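Glypican-1 (Homo sapiens, PDB 4YWT) carries heparan sulfate chains at the cell surface, through which it binds alpha-4(V) collagen and takes part in Schwann cell myelination. Local coordinates at residues Cys67-Ser70 with Glu71-Glu74; Glu171-Phe174 with Lys175-His178; Arg209-Ala212 with Thr213-Phe216; Arg453-Ile456 with Met457-Lys460. The protein carries 3 engineered substitutions. One frame throughout, in Å; residues are numbered along the deposited sequence.

All four contacts are local, made between residues three to five apart in the helices of one elongated glypican chain. Contact 1, the disulfide-tied start of helix 70-129, and contact 2, the C-terminal end of helix 158-177, lie on opposite sides of the chain's centre, their own centres 90 Å apart. Contact 3, on helix 204-236, is 28 Å from contact 2, and contact 4, on helix 450-471, is 29 Å from contact 3, both between centres. Contact 4 lies nearest the middle of the molecule and packs on helix 204-236, which also carries contact 3. The side chain of Phe216 in contact 3 is about 11 Å from an N-acetylglucosamine of an attached glycan, not a pocket ligand.

Contact 1: Cys67-Ser70 with Glu71-Glu74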
# COMPACT_ATOMS: atom_id res chain seq x y z
N CYS A 67 4.59 35.16 -29.76
CA CYS A 67 4.65 34.38 -30.99
C CYS A 67 3.48 33.40 -31.08
O CYS A 67 3.41 32.61 -32.01
CB CYS A 67 5.97 33.63 -31.09
SG CYS A 67 7.38 34.69 -31.51
N CYS A 68 2.59 33.45 -30.09
CA CYS A 68 1.49 32.50 -30.02
C CYS A 68 0.15 33.12 -30.43
O CYS A 68 -0.17 34.24 -30.04
CB CYS A 68 1.37 31.93 -28.60
SG CYS A 68 2.67 30.77 -28.14
N THR A 69 -0.61 32.37 -31.22
CA THR A 69 -1.98 32.75 -31.54
C THR A 69 -2.93 32.02 -30.60
O THR A 69 -2.49 31.27 -29.73
CB THR A 69 -2.35 32.43 -33.00
OG1 THR A 69 -2.31 31.02 -33.22
CG2 THR A 69 -1.38 33.12 -33.96
N SER A 70 -4.23 32.25 -30.76
CA SER A 70 -5.24 31.61 -29.92
C SER A 70 -5.17 30.09 -30.05
O SER A 70 -5.13 29.36 -29.05
CB SER A 70 -6.64 32.11 -30.28
OG SER A 70 -7.61 31.59 -29.39
N GLU A 71 -5.14 29.61 -31.29
CA GLU A 71 -5.02 28.19 -31.58
C GLU A 71 -3.74 27.62 -30.97
O GLU A 71 -3.75 26.52 -30.41
CB GLU A 71 -5.05 27.94 -33.09
CG GLU A 71 -6.37 28.28 -33.75
CD GLU A 71 -6.26 28.42 -35.26
OE1 GLU A 71 -5.39 27.75 -35.85
OE2 GLU A 71 -7.04 29.19 -35.85
N MET A 72 -2.66 28.37 -31.08
CA MET A 72 -1.38 27.97 -30.51
C MET A 72 -1.45 27.84 -28.99
O MET A 72 -1.02 26.84 -28.43
CB MET A 72 -0.28 28.96 -30.89
CG MET A 72 0.09 28.96 -32.37
SD MET A 72 1.44 30.09 -32.73
CE MET A 72 2.74 29.41 -31.70
N GLU A 73 -2.00 28.86 -28.35
CA GLU A 73 -2.12 28.89 -26.89
C GLU A 73 -2.97 27.72 -26.40
O GLU A 73 -2.58 27.01 -25.46
CB GLU A 73 -2.72 30.22 -26.42
CG GLU A 73 -2.33 30.61 -25.00
CD GLU A 73 -3.18 31.74 -24.46
OE1 GLU A 73 -4.31 31.93 -24.95
OE2 GLU A 73 -2.72 32.44 -23.53
N GLU A 74 -4.12 27.52 -27.03
CA GLU A 74 -5.01 26.42 -26.68
C GLU A 74 -4.33 25.06 -26.86
O GLU A 74 -4.35 24.22 -25.95
CB GLU A 74 -6.29 26.48 -27.51
CG GLU A 74 -7.22 27.62 -27.14
CD GLU A 74 -8.45 27.69 -28.02
OE1 GLU A 74 -8.45 27.05 -29.10
OE2 GLU A 74 -9.42 28.38 -27.65
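Thr69 precedes the first turn of helix 70-129, and its carbonyl takes a hydrogen bond from Glu73 N (Thr69 O to Glu73 N 2.8 Å), followed by Glu74 N to Ser70 O at 2.9 Å. Thr69 is the N-cap. With OG1 lodged between the backbone N and the carbonyl carbon (chi1 64°), the hydroxyl turns back over the helix start and accepts a long, weak bond from Met72 N (3.4 Å to Thr69 OG1); the two residues form a capping box. A second weak bond runs the other way, from Thr69 N to Met72 SD at 3.4 Å. Met72 thus reaches back alongside the incoming chain: its CG lies 3.3 Å from Thr69 OG1, and its thioether ends beside the Cys67 carbonyl. A turn at chi3 (60°) brings the terminal methyl against Cys68, where Met72 CE meets Cys68 SG at 3.8 Å. Both cysteines are tied elsewhere by disulfides, Cys67 to Cys31 and Cys68 to Cys258, which probably restrains the loop that the methionine lies against. The Glu73 carboxylate has its partners outside the cap, the backbone N-H groups of Arg59, Ile60 and Cys61. Met72 also packs on Val34 and Tyr38 and Cys67 on Val34, so the N-terminal end of helix 70-129 rests against helix 32-39.

Contact 2: Glu171-Phe174 with Lys175-His178; sequences ERLF and KQLH
Phe174 and His178, one turn apart, form an edge-to-face (T-shaped) aromatic pair at the end of helix 158-177. The imidazole turns its edge to the phenyl face, planes at 78° and centroids 4.6 Å apart. His178 CD2 makes the tightest approach, 3.3 Å from Phe174 CZ, and lies over the face offset toward the rim. Phe174 sends CG anti to its backbone N (chi1 -169°), which swings the ring toward the C-terminal end of the helix to meet the histidine. In the backbone, His178 N still bonds to Phe174 O at 3.1 Å, although the angle at the hydrogen has dropped to 141° as His178 leaves helical geometry. His178 NE2 has its own partner in Thr335 OG1, which probably helps set the ring's rotation.

The other end of the contact is looser. Lys175 is exposed; its CG brushes Glu171 O at 3.3 Å before the chain bends outward, while the Glu171 carboxylate turns back along the helix to a salt bridge with Arg168. On the covered flank, Leu173, Gln176 and Leu177 pack on Leu132 of helix 131-134, and Thr335, in the loop after helix 331-334, touches Phe174.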
# COMPACT_ATOMS: atom_id res chain seq x y z
N GLU A 171 -11.31 -36.80 22.89
CA GLU A 171 -12.31 -37.87 22.87
C GLU A 171 -11.88 -39.04 21.99
O GLU A 171 -11.75 -40.17 22.46
CB GLU A 171 -13.67 -37.34 22.39
CG GLU A 171 -14.27 -36.26 23.26
CD GLU A 171 -15.62 -35.79 22.75
OE1 GLU A 171 -15.90 -35.98 21.55
OE2 GLU A 171 -16.40 -35.23 23.55
N ARG A 172 -11.65 -38.75 20.71
CA ARG A 172 -11.27 -39.77 19.74
C ARG A 172 -10.00 -40.52 20.12
O ARG A 172 -9.95 -41.75 20.08
CB ARG A 172 -11.11 -39.15 18.35
CG ARG A 172 -12.41 -38.67 17.72
CD ARG A 172 -12.17 -38.05 16.36
NE ARG A 172 -11.56 -38.99 15.42
CZ ARG A 172 -12.25 -39.85 14.67
NH1 ARG A 172 -13.57 -39.89 14.75
NH2 ARG A 172 -11.61 -40.67 13.85
N LEU A 173 -8.97 -39.77 20.50
CA LEU A 173 -7.69 -40.36 20.87
C LEU A 173 -7.82 -41.25 22.10
O LEU A 173 -7.20 -42.32 22.17
CB LEU A 173 -6.64 -39.27 21.13
CG LEU A 173 -6.05 -38.62 19.88
CD1 LEU A 173 -5.11 -37.48 20.25
CD2 LEU A 173 -5.31 -39.65 19.04
N PHE A 174 -8.64 -40.83 23.07
CA PHE A 174 -8.84 -41.64 24.26
C PHE A 174 -9.62 -42.91 23.94
O PHE A 174 -9.32 -43.97 24.48
CB PHE A 174 -9.56 -40.85 25.35
CG PHE A 174 -9.56 -41.54 26.69
CD1 PHE A 174 -8.44 -41.52 27.49
CD2 PHE A 174 -10.69 -42.21 27.13
CE1 PHE A 174 -8.43 -42.16 28.72
CE2 PHE A 174 -10.69 -42.85 28.36
CZ PHE A 174 -9.56 -42.82 29.15
N LYS A 175 -10.61 -42.79 23.06
CA LYS A 175 -11.34 -43.97 22.60
C LYS A 175 -10.40 -44.96 21.92
O LYS A 175 -10.50 -46.17 22.14
CB LYS A 175 -12.46 -43.58 21.63
CG LYS A 175 -13.66 -42.91 22.27
CD LYS A 175 -14.77 -42.70 21.25
CE LYS A 175 -15.08 -44.00 20.51
NZ LYS A 175 -16.21 -43.82 19.55
N GLN A 176 -9.49 -44.44 21.10
CA GLN A 176 -8.58 -45.29 20.33
C GLN A 176 -7.52 -45.94 21.22
O GLN A 176 -7.10 -47.06 20.97
CB GLN A 176 -7.92 -44.49 19.21
CG GLN A 176 -7.21 -45.36 18.18
CD GLN A 176 -6.49 -44.55 17.11
OE1 GLN A 176 -6.28 -43.35 17.27
NE2 GLN A 176 -6.14 -45.21 16.02
N LEU A 177 -7.10 -45.22 22.26
CA LEU A 177 -6.17 -45.79 23.23
C LEU A 177 -6.80 -46.95 23.98
O LEU A 177 -6.11 -47.91 24.34
CB LEU A 177 -5.69 -44.72 24.22
CG LEU A 177 -4.29 -44.14 24.02
CD1 LEU A 177 -4.21 -43.31 22.75
CD2 LEU A 177 -3.85 -43.34 25.23
N HIS A 178 -8.10 -46.86 24.22
CA HIS A 178 -8.80 -47.88 24.98
C HIS A 178 -9.96 -48.51 24.21
O HIS A 178 -11.12 -48.15 24.42
CB HIS A 178 -9.33 -47.29 26.29
CG HIS A 178 -8.27 -46.65 27.13
ND1 HIS A 178 -6.95 -47.02 27.08
CD2 HIS A 178 -8.35 -45.66 28.05
CE1 HIS A 178 -6.25 -46.28 27.92
NE2 HIS A 178 -7.08 -45.45 28.53

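Contact 3: Arg209-Ala212 with Thr213-Phe216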
# COMPACT_ATOMS: atom_id res chain seq x y z
N ARG A 209 -2.70 -21.64 20.74
CA ARG A 209 -3.79 -20.67 20.84
C ARG A 209 -3.26 -19.24 20.71
O ARG A 209 -3.65 -18.51 19.80
CB ARG A 209 -4.55 -20.82 22.16
CG ARG A 209 -5.80 -19.95 22.23
CD ARG A 209 -6.50 -20.04 23.59
NE ARG A 209 -5.89 -19.16 24.59
CZ ARG A 209 -5.17 -19.59 25.63
NH1 ARG A 209 -4.99 -20.89 25.82
NH2 ARG A 209 -4.66 -18.72 26.48
N LEU A 210 -2.37 -18.87 21.63
CA LEU A 210 -1.81 -17.52 21.65
C LEU A 210 -1.13 -17.17 20.33
O LEU A 210 -1.48 -16.16 19.68
CB LEU A 210 -0.81 -17.39 22.81
CG LEU A 210 -1.39 -17.47 24.22
CD1 LEU A 210 -0.28 -17.65 25.24
CD2 LEU A 210 -2.21 -16.23 24.53
N ARG A 211 -0.17 -18.00 19.94
CA ARG A 211 0.62 -17.74 18.74
C ARG A 211 -0.23 -17.62 17.49
O ARG A 211 -0.07 -16.67 16.72
CB ARG A 211 1.67 -18.84 18.55
CG ARG A 211 2.79 -18.77 19.57
CD ARG A 211 3.83 -19.86 19.35
NE ARG A 211 4.93 -19.75 20.30
CZ ARG A 211 5.99 -18.98 20.13
NH1 ARG A 211 6.94 -18.95 21.06
NH2 ARG A 211 6.11 -18.24 19.03
N ALA A 212 -1.15 -18.56 17.28
CA ALA A 212 -2.00 -18.51 16.10
C ALA A 212 -2.90 -17.28 16.13
O ALA A 212 -3.07 -16.60 15.11
CB ALA A 212 -2.83 -19.78 15.98
N THR A 213 -3.48 -17.01 17.30
CA THR A 213 -4.36 -15.86 17.47
C THR A 213 -3.66 -14.56 17.08
O THR A 213 -4.21 -13.76 16.32
CB THR A 213 -4.86 -15.74 18.92
OG1 THR A 213 -5.68 -16.87 19.25
CG2 THR A 213 -5.67 -14.47 19.10
N ARG A 214 -2.45 -14.36 17.58
CA ARG A 214 -1.69 -13.16 17.23
C ARG A 214 -1.29 -13.14 15.74
O ARG A 214 -1.65 -12.21 14.99
CB ARG A 214 -0.44 -13.07 18.11
CG ARG A 214 0.64 -12.13 17.58
CD ARG A 214 1.85 -12.10 18.49
NE ARG A 214 2.31 -13.43 18.87
CZ ARG A 214 2.96 -14.26 18.06
NH1 ARG A 214 3.34 -15.45 18.49
NH2 ARG A 214 3.22 -13.91 16.80
N ALA A 215 -0.58 -14.18 15.33
CA ALA A 215 0.07 -14.21 14.02
C ALA A 215 -0.90 -14.21 12.84
O ALA A 215 -0.63 -13.56 11.83
CB ALA A 215 0.98 -15.43 13.93
N PHE A 216 -2.01 -14.92 12.96
CA PHE A 216 -2.91 -15.04 11.81
C PHE A 216 -3.70 -13.74 11.56
O PHE A 216 -3.87 -13.33 10.41
CB PHE A 216 -3.86 -16.22 11.99
CG PHE A 216 -3.27 -17.53 11.55
CD1 PHE A 216 -3.30 -17.90 10.21
CD2 PHE A 216 -2.67 -18.39 12.46
CE1 PHE A 216 -2.75 -19.10 9.80
CE2 PHE A 216 -2.12 -19.59 12.06
CZ PHE A 216 -2.16 -19.95 10.72
O HOH W 1 4.27 -17.20 16.33
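Thr213 and Arg209 meet one turn apart on helix 204-236, where the threonine hydroxyl bonds back to the carbonyl of residue i-4, a familiar arrangement within alpha-helices. Thr213 OG1 donates to Arg209 O at 2.7 Å, and Thr213 N gives the same oxygen its regular helical bond at 2.9 Å. The two donors arrive from opposite faces of the carbonyl plane, the hydroxyl well out of it by 40°. The torsion that permits this (chi1 -65°) sets OG1 beside the threonine's own N, facing the preceding turn.

On another flank Arg211 and Arg214 run side by side in the same direction, their guanidinium planes almost perpendicular at 89°. Arg214 NH1 rests on the aliphatic part of its neighbour, 3.5 Å from Arg211 CG, and one face of its guanidinium lies over Arg211 O. The like charges come close as well, Arg211 NH2 to Arg214 NH1 at 4.0 Å, and a water oxygen accepts from both in the plane of each group, from Arg214 NH1 at 2.9 Å and only weakly from Arg211 NH2, which probably eases the repulsion.

Second-shell partners probably help position these groups. Glu207, one turn earlier, makes a salt bridge to Arg211 NE, while the carbonyl of Lys302 holds Arg214 NH2. Phe216 lies against Leu147 and Tyr150 of helix 137-152, and the edge of its ring also meets the preceding turn: Phe216 CD2 is 3.8 Å from Ala212 CB and 3.2 Å from Ala212 O.

Contact 4: Arg453-Ile456 with Met457-Lys460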
# COMPACT_ATOMS: atom_id res chain seq x y z
N ARG A 453 -11.87 12.00 -0.27
CA ARG A 453 -12.47 11.88 1.06
C ARG A 453 -12.85 10.43 1.40
O ARG A 453 -12.55 9.94 2.49
CB ARG A 453 -13.70 12.78 1.17
CG ARG A 453 -13.38 14.15 1.75
CD ARG A 453 -12.77 13.99 3.13
NE ARG A 453 -12.01 15.16 3.55
CZ ARG A 453 -11.28 15.21 4.66
NH1 ARG A 453 -11.21 14.16 5.46
NH2 ARG A 453 -10.61 16.32 4.97
N GLN A 454 -13.49 9.76 0.45
CA GLN A 454 -13.85 8.36 0.62
C GLN A 454 -12.61 7.48 0.85
O GLN A 454 -12.60 6.62 1.74
CB GLN A 454 -14.64 7.86 -0.59
CG GLN A 454 -16.02 8.48 -0.71
CD GLN A 454 -16.74 8.08 -1.98
OE1 GLN A 454 -16.17 7.42 -2.85
NE2 GLN A 454 -18.01 8.47 -2.10
N GLN A 455 -11.57 7.72 0.06
CA GLN A 455 -10.32 6.99 0.21
C GLN A 455 -9.71 7.22 1.59
O GLN A 455 -9.19 6.29 2.22
CB GLN A 455 -9.32 7.38 -0.88
CG GLN A 455 -9.80 7.07 -2.28
CD GLN A 455 -10.55 5.75 -2.36
OE1 GLN A 455 -9.97 4.69 -2.16
NE2 GLN A 455 -11.84 5.82 -2.64
N ILE A 456 -9.79 8.46 2.07
CA ILE A 456 -9.31 8.81 3.40
C ILE A 456 -10.09 8.02 4.45
O ILE A 456 -9.51 7.53 5.43
CB ILE A 456 -9.43 10.33 3.67
CG1 ILE A 456 -8.41 11.09 2.82
CG2 ILE A 456 -9.21 10.64 5.13
CD1 ILE A 456 -8.47 12.59 2.98
N MET A 457 -11.39 7.88 4.23
CA MET A 457 -12.20 7.06 5.13
C MET A 457 -11.72 5.61 5.14
O MET A 457 -11.58 5.00 6.20
CB MET A 457 -13.68 7.10 4.74
CG MET A 457 -14.38 8.43 5.02
SD MET A 457 -13.89 9.23 6.57
CE MET A 457 -14.18 7.94 7.78
N GLN A 458 -11.45 5.07 3.95
CA GLN A 458 -10.91 3.71 3.83
C GLN A 458 -9.62 3.55 4.63
O GLN A 458 -9.45 2.58 5.39
CB GLN A 458 -10.68 3.35 2.37
CG GLN A 458 -11.95 3.26 1.53
CD GLN A 458 -12.90 2.20 2.05
OE1 GLN A 458 -12.64 1.00 1.94
NE2 GLN A 458 -14.02 2.64 2.61
N LEU A 459 -8.71 4.51 4.47
CA LEU A 459 -7.45 4.51 5.21
C LEU A 459 -7.71 4.50 6.72
O LEU A 459 -7.09 3.73 7.45
CB LEU A 459 -6.59 5.71 4.83
CG LEU A 459 -6.10 5.79 3.38
CD1 LEU A 459 -5.30 7.07 3.16
CD2 LEU A 459 -5.26 4.58 3.02
N LYS A 460 -8.62 5.36 7.17
CA LYS A 460 -9.00 5.40 8.58
C LYS A 460 -9.45 4.04 9.09
O LYS A 460 -8.95 3.54 10.11
CB LYS A 460 -10.13 6.42 8.81
CG LYS A 460 -9.74 7.87 8.64
CD LYS A 460 -10.85 8.77 9.19
CE LYS A 460 -10.69 10.21 8.74
NZ LYS A 460 -11.91 11.00 9.06
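Arg453 O opens a regular turn of helix 450-471 by accepting Met457 N at 2.9 Å. The arginine's guanidinium folds along the helix toward Lys460, leaving Arg453 NH1 4.8 Å from Lys460 NZ, like charges that probably disfavour a closer approach. Met457 CG packs 3.5 Å from Arg453 O, after which the methionine bends twice and leads outward. Arg453, Met457 and Lys460 all touch a crystal neighbour, so their placement may owe something to crystal packing.

Gln454 is exposed and takes part through its backbone, receiving Gln458 N at its carbonyl. The Gln458 side chain begins over that same oxygen, with CG 3.4 Å from Gln454 O, then kinks away at chi2. Gln455 is buried. Its carbonyl accepts Leu459 N, and Leu459 CG sits 3.3 Å from Gln455 O.

Ile456 closes the segment and makes the closest approach between side chains across the two segments. Its CG2 branch, anti to the backbone N (chi1 of CG1 -70°), is crossed at a slant by the extended Lys460 chain, CG2 meeting Lys460 CE at 3.9 Å. The other branch carries CD1 over one face of the Arg453 guanidinium, 4.0 Å above its plane and offset toward the rim.

Gln455 and Leu459 pack on Val232 of helix 204-236, and Ile456, Leu459 and Lys460 on Glu288 of helix 286-299, so this turn contacts both helices.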